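Long-range contacts in YcgJ protein (Bacillus subtilis, PDB 1XXL), which is probably an S-adenosylmethionine-dependent methyltransferase whose substrate is not known: residues H23-I28 / F88-C93; C93-H98 / L121-Y126. One frame throughout, in Å; residues are numbered along the deposited sequence.

Contact 1 of 2, residues H23-I28 / F88-C93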
ATOM      1  N   HIS A  23     -17.278  -2.477  14.817  1.00 20.45           N
ATOM      2  CA  HIS A  23     -15.895  -2.110  14.578  1.00 19.43           C
ATOM      3  C   HIS A  23     -15.720  -0.698  14.023  1.00 18.56           C
ATOM      4  O   HIS A  23     -16.519  -0.213  13.233  1.00 17.61           O
ATOM      5  CB  HIS A  23     -15.227  -3.122  13.647  1.00 19.09           C
ATOM      6  CG  HIS A  23     -14.801  -4.385  14.331  1.00 18.66           C
ATOM      7  ND1 HIS A  23     -14.551  -5.551  13.641  1.00 19.65           N
ATOM      8  CD2 HIS A  23     -14.580  -4.665  15.636  1.00 17.30           C
ATOM      9  CE1 HIS A  23     -14.167  -6.487  14.492  1.00 18.96           C
ATOM     10  NE2 HIS A  23     -14.187  -5.978  15.708  1.00 17.36           N
ATOM     11  N   ARG A  24     -14.642  -0.060  14.456  1.00 18.01           N
ATOM     12  CA  ARG A  24     -14.197   1.223  13.927  1.00 18.29           C
ATOM     13  C   ARG A  24     -12.913   0.993  13.133  1.00 16.43           C
ATOM     14  O   ARG A  24     -11.970   0.358  13.632  1.00 15.19           O
ATOM     15  CB  ARG A  24     -13.979   2.200  15.072  1.00 18.97           C
ATOM     16  CG  ARG A  24     -15.260   2.445  15.863  1.00 21.51           C
ATOM     17  CD  ARG A  24     -15.159   3.674  16.720  1.00 24.65           C
ATOM     18  NE  ARG A  24     -16.324   3.854  17.600  1.00 29.23           N
ATOM     19  CZ  ARG A  24     -16.371   4.711  18.629  1.00 34.11           C
ATOM     20  NH1 ARG A  24     -15.322   5.485  18.942  1.00 36.82           N
ATOM     21  NH2 ARG A  24     -17.485   4.805  19.360  1.00 34.49           N
ATOM     22  N   VAL A  25     -12.893   1.492  11.901  1.00 14.78           N
ATOM     23  CA  VAL A  25     -11.811   1.222  10.956  1.00 15.21           C
ATOM     24  C   VAL A  25     -11.148   2.530  10.518  1.00 15.05           C
ATOM     25  O   VAL A  25     -11.824   3.537  10.224  1.00 14.40           O
ATOM     26  CB  VAL A  25     -12.353   0.489   9.678  1.00 14.48           C
ATOM     27  CG1 VAL A  25     -11.255   0.184   8.669  1.00 14.48           C
ATOM     28  CG2 VAL A  25     -13.090  -0.772  10.053  1.00 15.53           C
ATOM     29  N   LEU A  26      -9.828   2.494  10.436  1.00 14.05           N
ATOM     30  CA  LEU A  26      -9.070   3.578   9.875  1.00 14.44           C
ATOM     31  C   LEU A  26      -8.378   3.088   8.605  1.00 14.83           C
ATOM     32  O   LEU A  26      -7.710   2.038   8.614  1.00 14.13           O
ATOM     33  CB  LEU A  26      -8.044   4.075  10.886  1.00 13.95           C
ATOM     34  CG  LEU A  26      -6.982   5.051  10.406  1.00 13.85           C
ATOM     35  CD1 LEU A  26      -7.591   6.353   9.973  1.00 14.06           C
ATOM     36  CD2 LEU A  26      -5.941   5.287  11.500  1.00 13.78           C
ATOM     37  N   ASP A  27      -8.520   3.870   7.540  1.00 15.96           N
ATOM     38  CA  ASP A  27      -7.810   3.647   6.277  1.00 16.43           C
ATOM     39  C   ASP A  27      -6.782   4.752   6.034  1.00 17.02           C
ATOM     40  O   ASP A  27      -7.130   5.936   5.878  1.00 16.22           O
ATOM     41  CB  ASP A  27      -8.783   3.598   5.096  1.00 17.64           C
ATOM     42  CG  ASP A  27      -8.079   3.291   3.761  1.00 19.70           C
ATOM     43  OD1 ASP A  27      -7.092   2.489   3.731  1.00 27.56           O
ATOM     44  OD2 ASP A  27      -8.523   3.856   2.735  1.00 25.89           O
ATOM     45  N   ILE A  28      -5.519   4.347   6.018  1.00 16.92           N
ATOM     46  CA  ILE A  28      -4.404   5.240   5.819  1.00 18.16           C
ATOM     47  C   ILE A  28      -4.014   5.302   4.350  1.00 17.95           C
ATOM     48  O   ILE A  28      -3.714   4.276   3.738  1.00 18.97           O
ATOM     49  CB  ILE A  28      -3.206   4.784   6.640  1.00 18.50           C
ATOM     50  CG1 ILE A  28      -3.595   4.785   8.117  1.00 18.86           C
ATOM     51  CG2 ILE A  28      -2.046   5.721   6.402  1.00 19.67           C
ATOM     52  CD1 ILE A  28      -2.553   4.265   9.043  1.00 20.53           C
ATOM     53  N   PHE A  88      -8.908   2.244  17.257  1.00 14.31           N
ATOM     54  CA  PHE A  88      -9.425   1.503  16.106  1.00 13.75           C
ATOM     55  C   PHE A  88      -9.276  -0.016  16.263  1.00 12.99           C
ATOM     56  O   PHE A  88      -8.297  -0.513  16.811  1.00 12.30           O
ATOM     57  CB  PHE A  88      -8.749   1.966  14.809  1.00 13.95           C
ATOM     58  CG  PHE A  88      -9.031   3.398  14.457  1.00 14.29           C
ATOM     59  CD1 PHE A  88     -10.198   3.744  13.787  1.00 14.38           C
ATOM     60  CD2 PHE A  88      -8.138   4.395  14.803  1.00 16.08           C
ATOM     61  CE1 PHE A  88     -10.457   5.048  13.456  1.00 14.28           C
ATOM     62  CE2 PHE A  88      -8.403   5.718  14.487  1.00 15.11           C
ATOM     63  CZ  PHE A  88      -9.571   6.035  13.808  1.00 14.16           C
ATOM     64  N   ASP A  89     -10.270  -0.726  15.758  1.00 12.69           N
ATOM     65  CA  ASP A  89     -10.292  -2.173  15.767  1.00 13.45           C
ATOM     66  C   ASP A  89      -9.483  -2.705  14.600  1.00 12.66           C
ATOM     67  O   ASP A  89      -8.831  -3.731  14.696  1.00 12.82           O
ATOM     68  CB  ASP A  89     -11.749  -2.675  15.656  1.00 13.70           C
ATOM     69  CG  ASP A  89     -12.582  -2.270  16.847  1.00 14.04           C
ATOM     70  OD1 ASP A  89     -13.370  -1.290  16.756  1.00 14.87           O
ATOM     71  OD2 ASP A  89     -12.397  -2.914  17.889  1.00 14.81           O
ATOM     72  N   ILE A  90      -9.579  -2.006  13.485  1.00 12.74           N
ATOM     73  CA  ILE A  90      -8.911  -2.395  12.258  1.00 12.39           C
ATOM     74  C   ILE A  90      -8.309  -1.143  11.630  1.00 11.96           C
ATOM     75  O   ILE A  90      -8.941  -0.072  11.610  1.00 10.93           O
ATOM     76  CB  ILE A  90      -9.903  -3.002  11.254  1.00 12.80           C
ATOM     77  CG1 ILE A  90     -10.618  -4.227  11.860  1.00 13.76           C
ATOM     78  CG2 ILE A  90      -9.187  -3.354   9.954  1.00 13.83           C
ATOM     79  CD1 ILE A  90     -11.866  -4.663  11.102  1.00 13.98           C
ATOM     80  N   ILE A  91      -7.083  -1.287  11.131  1.00 11.31           N
ATOM     81  CA  ILE A  91      -6.411  -0.240  10.375  1.00 11.27           C
ATOM     82  C   ILE A  91      -5.915  -0.860   9.093  1.00 11.80           C
ATOM     83  O   ILE A  91      -5.287  -1.897   9.131  1.00 11.25           O
ATOM     84  CB  ILE A  91      -5.217   0.396  11.145  1.00 10.21           C
ATOM     85  CG1 ILE A  91      -5.692   0.986  12.475  1.00 10.85           C
ATOM     86  CG2 ILE A  91      -4.518   1.452  10.252  1.00 10.52           C
ATOM     87  CD1 ILE A  91      -4.585   1.437  13.383  1.00 11.33           C
ATOM     88  N   THR A  92      -6.219  -0.219   7.969  1.00 13.13           N
ATOM     89  CA  THR A  92      -5.887  -0.715   6.650  1.00 14.85           C
ATOM     90  C   THR A  92      -4.979   0.276   5.953  1.00 14.86           C
ATOM     91  O   THR A  92      -5.054   1.487   6.167  1.00 15.08           O
ATOM     92  CB  THR A  92      -7.153  -0.956   5.743  1.00 15.54           C
ATOM     93  OG1 THR A  92      -7.871   0.275   5.553  1.00 19.46           O
ATOM     94  CG2 THR A  92      -8.105  -1.971   6.375  1.00 16.76           C
ATOM     95  N   CYS A  93      -4.118  -0.256   5.108  1.00 14.86           N
ATOM     96  CA  CYS A  93      -3.167   0.542   4.376  1.00 14.85           C
ATOM     97  C   CYS A  93      -2.881  -0.236   3.090  1.00 14.37           C
ATOM     98  O   CYS A  93      -2.212  -1.264   3.139  1.00 13.74           O
ATOM     99  CB  CYS A  93      -1.898   0.737   5.235  1.00 14.92           C
ATOM    100  SG  CYS A  93      -0.693   1.812   4.490  1.00 17.78           S
TER
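Arg24 O takes two backbone N-H groups from the other segment: Asp89 N at 2.9 Å and, in a weak bond, Ile90 N. The return bond comes from a side chain. Asp89 OD1 lies 2.9 Å from Arg24 N, in a nearly straight bond (170° at the hydrogen) made on the anti side of the carboxylate, and Lys115 forms a salt bridge to the same oxygen. Together these bonds tie the corner at Asp89 to the start of strand 24-28. From there the strands run parallel, 19° apart in direction, with Val25 beside Ile90, Leu26 beside Ile91 and Asp27 beside Thr92. The ladder alternates sides: Ile90 O accepts from Leu26 N, Leu26 O from Thr92 N at 2.8 Å, and Thr92 O from Ile28 N.

Leu26 CB stands over the centre of the Phe88 ring, 3.5 Å from the centroid and 8° off the ring normal, a clear CH-pi contact, while Leu26 CD2 lies 3.9 Å from Phe88 CE2. Without the Phe88 ring, as with an alanine here, Leu26 CB is likely to lose its aromatic cover and Phe83 its edge-to-face partner. On the opposite face of the sheet, Thr92 OG1 donates to Asp27 OD1 at 3.0 Å, coming from above the carboxylate plane. OG1 sits between the backbone N and carbonyl carbon of Thr92, turned to that oxygen.

Helix 103-113 covers the side of Leu26, Ile28 and Ile91, through Val110 and Val113. Helix 34-39 meets Asp27 and Thr92 on the reverse. Strands 45-50 and 118-125 flank the pair, placing it inside the parallel part of the Rossmann-like sheet.

Contact 2 of 2, residues C93-H98 / L121-Y126. With SO4 (sulfate ion), chain C; SO4 (sulfate ion), chain D.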
ATOM      1  N   CYS A  93      -4.118  -0.256   5.108  1.00 14.86           N
ATOM      2  CA  CYS A  93      -3.167   0.542   4.376  1.00 14.85           C
ATOM      3  C   CYS A  93      -2.881  -0.236   3.090  1.00 14.37           C
ATOM      4  O   CYS A  93      -2.212  -1.264   3.139  1.00 13.74           O
ATOM      5  CB  CYS A  93      -1.898   0.737   5.235  1.00 14.92           C
ATOM      6  SG  CYS A  93      -0.693   1.812   4.490  1.00 17.78           S
ATOM      7  N   ARG A  94      -3.436   0.225   1.966  1.00 14.22           N
ATOM      8  CA  ARG A  94      -3.366  -0.495   0.688  1.00 14.39           C
ATOM      9  C   ARG A  94      -2.582   0.277  -0.354  1.00 13.57           C
ATOM     10  O   ARG A  94      -2.971   1.372  -0.746  1.00 13.76           O
ATOM     11  CB  ARG A  94      -4.759  -0.821   0.165  1.00 14.41           C
ATOM     12  CG  ARG A  94      -4.742  -1.758  -1.060  1.00 15.20           C
ATOM     13  CD  ARG A  94      -6.130  -2.313  -1.388  1.00 17.94           C
ATOM     14  NE  ARG A  94      -7.057  -1.233  -1.743  1.00 20.84           N
ATOM     15  CZ  ARG A  94      -7.815  -1.167  -2.839  1.00 23.19           C
ATOM     16  NH1 ARG A  94      -7.795  -2.126  -3.758  1.00 25.44           N
ATOM     17  NH2 ARG A  94      -8.609  -0.123  -3.016  1.00 23.65           N
ATOM     18  N   TYR A  95      -1.457  -0.289  -0.769  1.00 13.32           N
ATOM     19  CA  TYR A  95      -0.531   0.321  -1.713  1.00 13.91           C
ATOM     20  C   TYR A  95      -0.217   1.780  -1.398  1.00 14.63           C
ATOM     21  O   TYR A  95      -0.114   2.617  -2.288  1.00 15.71           O
ATOM     22  CB  TYR A  95      -1.019   0.136  -3.166  1.00 14.08           C
ATOM     23  CG  TYR A  95      -1.120  -1.324  -3.595  1.00 12.84           C
ATOM     24  CD1 TYR A  95       0.009  -2.139  -3.640  1.00 13.22           C
ATOM     25  CD2 TYR A  95      -2.340  -1.878  -3.972  1.00 14.18           C
ATOM     26  CE1 TYR A  95      -0.067  -3.473  -4.067  1.00 13.45           C
ATOM     27  CE2 TYR A  95      -2.440  -3.234  -4.385  1.00 14.13           C
ATOM     28  CZ  TYR A  95      -1.303  -4.017  -4.432  1.00 13.38           C
ATOM     29  OH  TYR A  95      -1.391  -5.324  -4.817  1.00 12.55           O
ATOM     30  N   ALA A  96      -0.044   2.084  -0.115  1.00 14.57           N
ATOM     31  CA  ALA A  96       0.257   3.447   0.307  1.00 14.19           C
ATOM     32  C   ALA A  96       1.610   3.594   1.000  1.00 14.01           C
ATOM     33  O   ALA A  96       2.211   4.649   0.927  1.00 14.11           O
ATOM     34  CB  ALA A  96      -0.852   3.945   1.233  1.00 14.35           C
ATOM     35  N   ALA A  97       2.070   2.561   1.695  1.00 14.13           N
ATOM     36  CA  ALA A  97       3.289   2.665   2.529  1.00 14.39           C
ATOM     37  C   ALA A  97       4.538   3.106   1.770  1.00 14.32           C
ATOM     38  O   ALA A  97       5.394   3.812   2.332  1.00 13.62           O
ATOM     39  CB  ALA A  97       3.559   1.362   3.240  1.00 13.98           C
ATOM     40  N   HIS A  98       4.652   2.694   0.509  1.00 14.20           N
ATOM     41  CA  HIS A  98       5.809   3.094  -0.297  1.00 15.28           C
ATOM     42  C   HIS A  98       5.906   4.605  -0.538  1.00 14.63           C
ATOM     43  O   HIS A  98       6.943   5.090  -0.976  1.00 14.06           O
ATOM     44  CB  HIS A  98       5.895   2.309  -1.625  1.00 15.14           C
ATOM     45  CG  HIS A  98       4.711   2.474  -2.525  1.00 16.45           C
ATOM     46  ND1 HIS A  98       3.633   1.609  -2.505  1.00 17.65           N
ATOM     47  CD2 HIS A  98       4.457   3.372  -3.509  1.00 18.10           C
ATOM     48  CE1 HIS A  98       2.757   1.991  -3.421  1.00 18.32           C
ATOM     49  NE2 HIS A  98       3.230   3.063  -4.035  1.00 16.50           N
ATOM     50  N   LEU A 121      -3.874  -4.233   8.627  1.00 10.67           N
ATOM     51  CA  LEU A 121      -3.887  -4.943   7.364  1.00 10.61           C
ATOM     52  C   LEU A 121      -3.139  -4.110   6.346  1.00 10.40           C
ATOM     53  O   LEU A 121      -3.599  -3.040   5.928  1.00 10.32           O
ATOM     54  CB  LEU A 121      -5.325  -5.215   6.919  1.00 10.95           C
ATOM     55  CG  LEU A 121      -6.115  -6.061   7.914  1.00 12.30           C
ATOM     56  CD1 LEU A 121      -7.558  -6.069   7.557  1.00 16.42           C
ATOM     57  CD2 LEU A 121      -5.613  -7.479   7.981  1.00 14.97           C
ATOM     58  N   LEU A 122      -1.970  -4.612   5.955  1.00  9.82           N
ATOM     59  CA  LEU A 122      -1.053  -3.878   5.125  1.00 10.25           C
ATOM     60  C   LEU A 122      -0.868  -4.605   3.811  1.00 10.01           C
ATOM     61  O   LEU A 122      -0.411  -5.747   3.803  1.00  9.21           O
ATOM     62  CB  LEU A 122       0.273  -3.759   5.881  1.00  9.72           C
ATOM     63  CG  LEU A 122       1.484  -3.245   5.144  1.00 11.16           C
ATOM     64  CD1 LEU A 122       1.288  -1.790   4.791  1.00 11.58           C
ATOM     65  CD2 LEU A 122       2.744  -3.449   5.995  1.00 12.43           C
ATOM     66  N   VAL A 123      -1.252  -3.949   2.712  1.00  9.25           N
ATOM     67  CA  VAL A 123      -0.962  -4.427   1.381  1.00  9.48           C
ATOM     68  C   VAL A 123       0.000  -3.468   0.718  1.00  9.69           C
ATOM     69  O   VAL A 123      -0.234  -2.259   0.687  1.00  9.39           O
ATOM     70  CB  VAL A 123      -2.264  -4.583   0.486  1.00 10.01           C
ATOM     71  CG1 VAL A 123      -1.918  -4.811  -0.991  1.00  9.73           C
ATOM     72  CG2 VAL A 123      -3.070  -5.703   1.003  1.00  9.78           C
ATOM     73  N   ASP A 124       1.092  -4.011   0.203  1.00 10.20           N
ATOM     74  CA  ASP A 124       1.961  -3.235  -0.635  1.00 10.49           C
ATOM     75  C   ASP A 124       2.797  -4.161  -1.490  1.00 10.06           C
ATOM     76  O   ASP A 124       2.828  -5.362  -1.287  1.00  9.41           O
ATOM     77  CB  ASP A 124       2.845  -2.278   0.212  1.00 11.17           C
ATOM     78  CG  ASP A 124       3.173  -0.967  -0.522  1.00 13.03           C
ATOM     79  OD1 ASP A 124       3.731  -0.066   0.143  1.00 15.11           O
ATOM     80  OD2 ASP A 124       2.896  -0.840  -1.752  1.00 11.29           O
ATOM     81  N   HIS A 125       3.461  -3.598  -2.480  1.00 10.17           N
ATOM     82  CA  HIS A 125       4.526  -4.338  -3.109  1.00 11.08           C
ATOM     83  C   HIS A 125       5.791  -4.131  -2.253  1.00 11.08           C
ATOM     84  O   HIS A 125       5.873  -3.191  -1.460  1.00 12.14           O
ATOM     85  CB  HIS A 125       4.713  -4.040  -4.605  1.00 11.56           C
ATOM     86  CG  HIS A 125       4.503  -2.621  -4.987  1.00 13.19           C
ATOM     87  ND1 HIS A 125       5.523  -1.702  -4.992  1.00 14.98           N
ATOM     88  CD2 HIS A 125       3.393  -1.964  -5.400  1.00 16.88           C
ATOM     89  CE1 HIS A 125       5.050  -0.529  -5.380  1.00 17.24           C
ATOM     90  NE2 HIS A 125       3.757  -0.661  -5.627  1.00 17.84           N
ATOM     91  N   TYR A 126       6.706  -5.075  -2.338  1.00 10.37           N
ATOM     92  CA  TYR A 126       7.859  -5.083  -1.464  1.00 10.79           C
ATOM     93  C   TYR A 126       9.148  -5.355  -2.239  1.00 10.88           C
ATOM     94  O   TYR A 126       9.127  -5.874  -3.339  1.00 11.35           O
ATOM     95  CB  TYR A 126       7.641  -6.104  -0.342  1.00  9.75           C
ATOM     96  CG  TYR A 126       7.506  -7.550  -0.780  1.00  9.28           C
ATOM     97  CD1 TYR A 126       6.264  -8.114  -1.036  1.00  8.52           C
ATOM     98  CD2 TYR A 126       8.622  -8.342  -0.935  1.00  6.82           C
ATOM     99  CE1 TYR A 126       6.144  -9.445  -1.405  1.00  7.99           C
ATOM    100  CE2 TYR A 126       8.517  -9.636  -1.318  1.00  8.83           C
ATOM    101  CZ  TYR A 126       7.273 -10.195  -1.554  1.00  8.88           C
ATOM    102  OH  TYR A 126       7.195 -11.495  -1.962  1.00 10.54           O
TER
HETATM  103  S   SO4 C 402     -10.344  -0.753  -6.361  1.00 54.40           S
HETATM  104  O1  SO4 C 402     -11.328  -0.893  -5.297  1.00 53.92           O
HETATM  105  O2  SO4 C 402     -11.049  -0.484  -7.615  1.00 54.14           O
HETATM  106  O3  SO4 C 402      -9.570  -1.985  -6.453  1.00 52.59           O
HETATM  107  O4  SO4 C 402      -9.423   0.360  -6.098  1.00 54.12           O
HETATM  108  S   SO4 D 404      -4.334  -6.501  -6.529  1.00 19.87           S
HETATM  109  O1  SO4 D 404      -3.784  -7.742  -6.052  1.00 21.96           O
HETATM  110  O2  SO4 D 404      -5.673  -6.260  -5.974  1.00 17.03           O
HETATM  111  O3  SO4 D 404      -4.397  -6.536  -7.948  1.00 24.82           O
HETATM  112  O4  SO4 D 404      -3.426  -5.450  -6.240  1.00 24.69           O
HETATM  113  O   HOH W   1       0.575   0.055   1.820  1.00 14.06           O
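The carboxyl end of strand 88-94, where Arg94 belongs to the S-adenosyl-L-methionine site, is joined here to strand 118-125 in the Rossmann-like sheet. Two parallel bridges, Cys93 with Leu122 and Arg94 with Val123, carry the register. Cys93 N bonds to Leu121 O, Val123 N to Cys93 O, and Tyr95 N to Val123 O at 2.7 Å. Val123 O also accepts from a water that in turn accepts from Ala96 N, bridging the strand to the turn.

Beyond the ladder, Asp124 grips His98. His98 ND1 donates to the syn lone pair of Asp124 OD2, 2.7 Å away, with the oxygen near the imidazole plane; weaker bonds run from His98 N and ND1 to Asp124 OD1. Asp124 OD2 also takes His125 N at 2.9 Å, from above the carboxylate plane, so two donors fix the rotation of the carboxylate. His98 CG lies between its backbone N and carbonyl carbon (chi1 60°), which turns ND1 to the aspartate and lays the ring in an offset stack on His125, centroids 4.6 Å apart and planes at 30°; His125 ND1 is held by Glu151.

Val123 CG1 packs over one face of the Tyr95 ring, 3.8 Å from its centroid. Arg94 runs beside Val123 before bending at chi3 (63°); its NE bonds to Thr35, while Arg94 NH1 and NH2 both donate to the same sulfate, through O3 and O4, each at 3.2 Å. Tyr95 OH lies doubtfully close to O4 of a second sulfate. Both ions are probably from the crystallisation liquor.

Helix 7-17 packs on Arg94 and Tyr95, Trp157 of helix 154-163 on Ala97 and Leu122, and strand 222-236 borders strand 118-125 antiparallel.

How the contacts relate
The two contacts are successive parallel pairings of one sheet, ordered 24-28, 88-94, 118-125, and Cys93 belongs to both. Their centres lie 14 Å apart, yet they meet directly. Ile91 O is 2.8 Å from Leu121 N, a probable hydrogen bond continuing the second ladder back into contact 1, and Ile90 CG2 packs 4.0 Å from Leu121 CD1. At the carboxyl ends, Ile28 O comes within 3.8 Å of Ala96 CB. Those ends border the S-adenosyl-L-methionine site: of the residues assigned to it, Ala78 has its side chain about 4 Å from that of Ile28, Gly29 follows Ile28 directly, and contact 2 contributes Arg94.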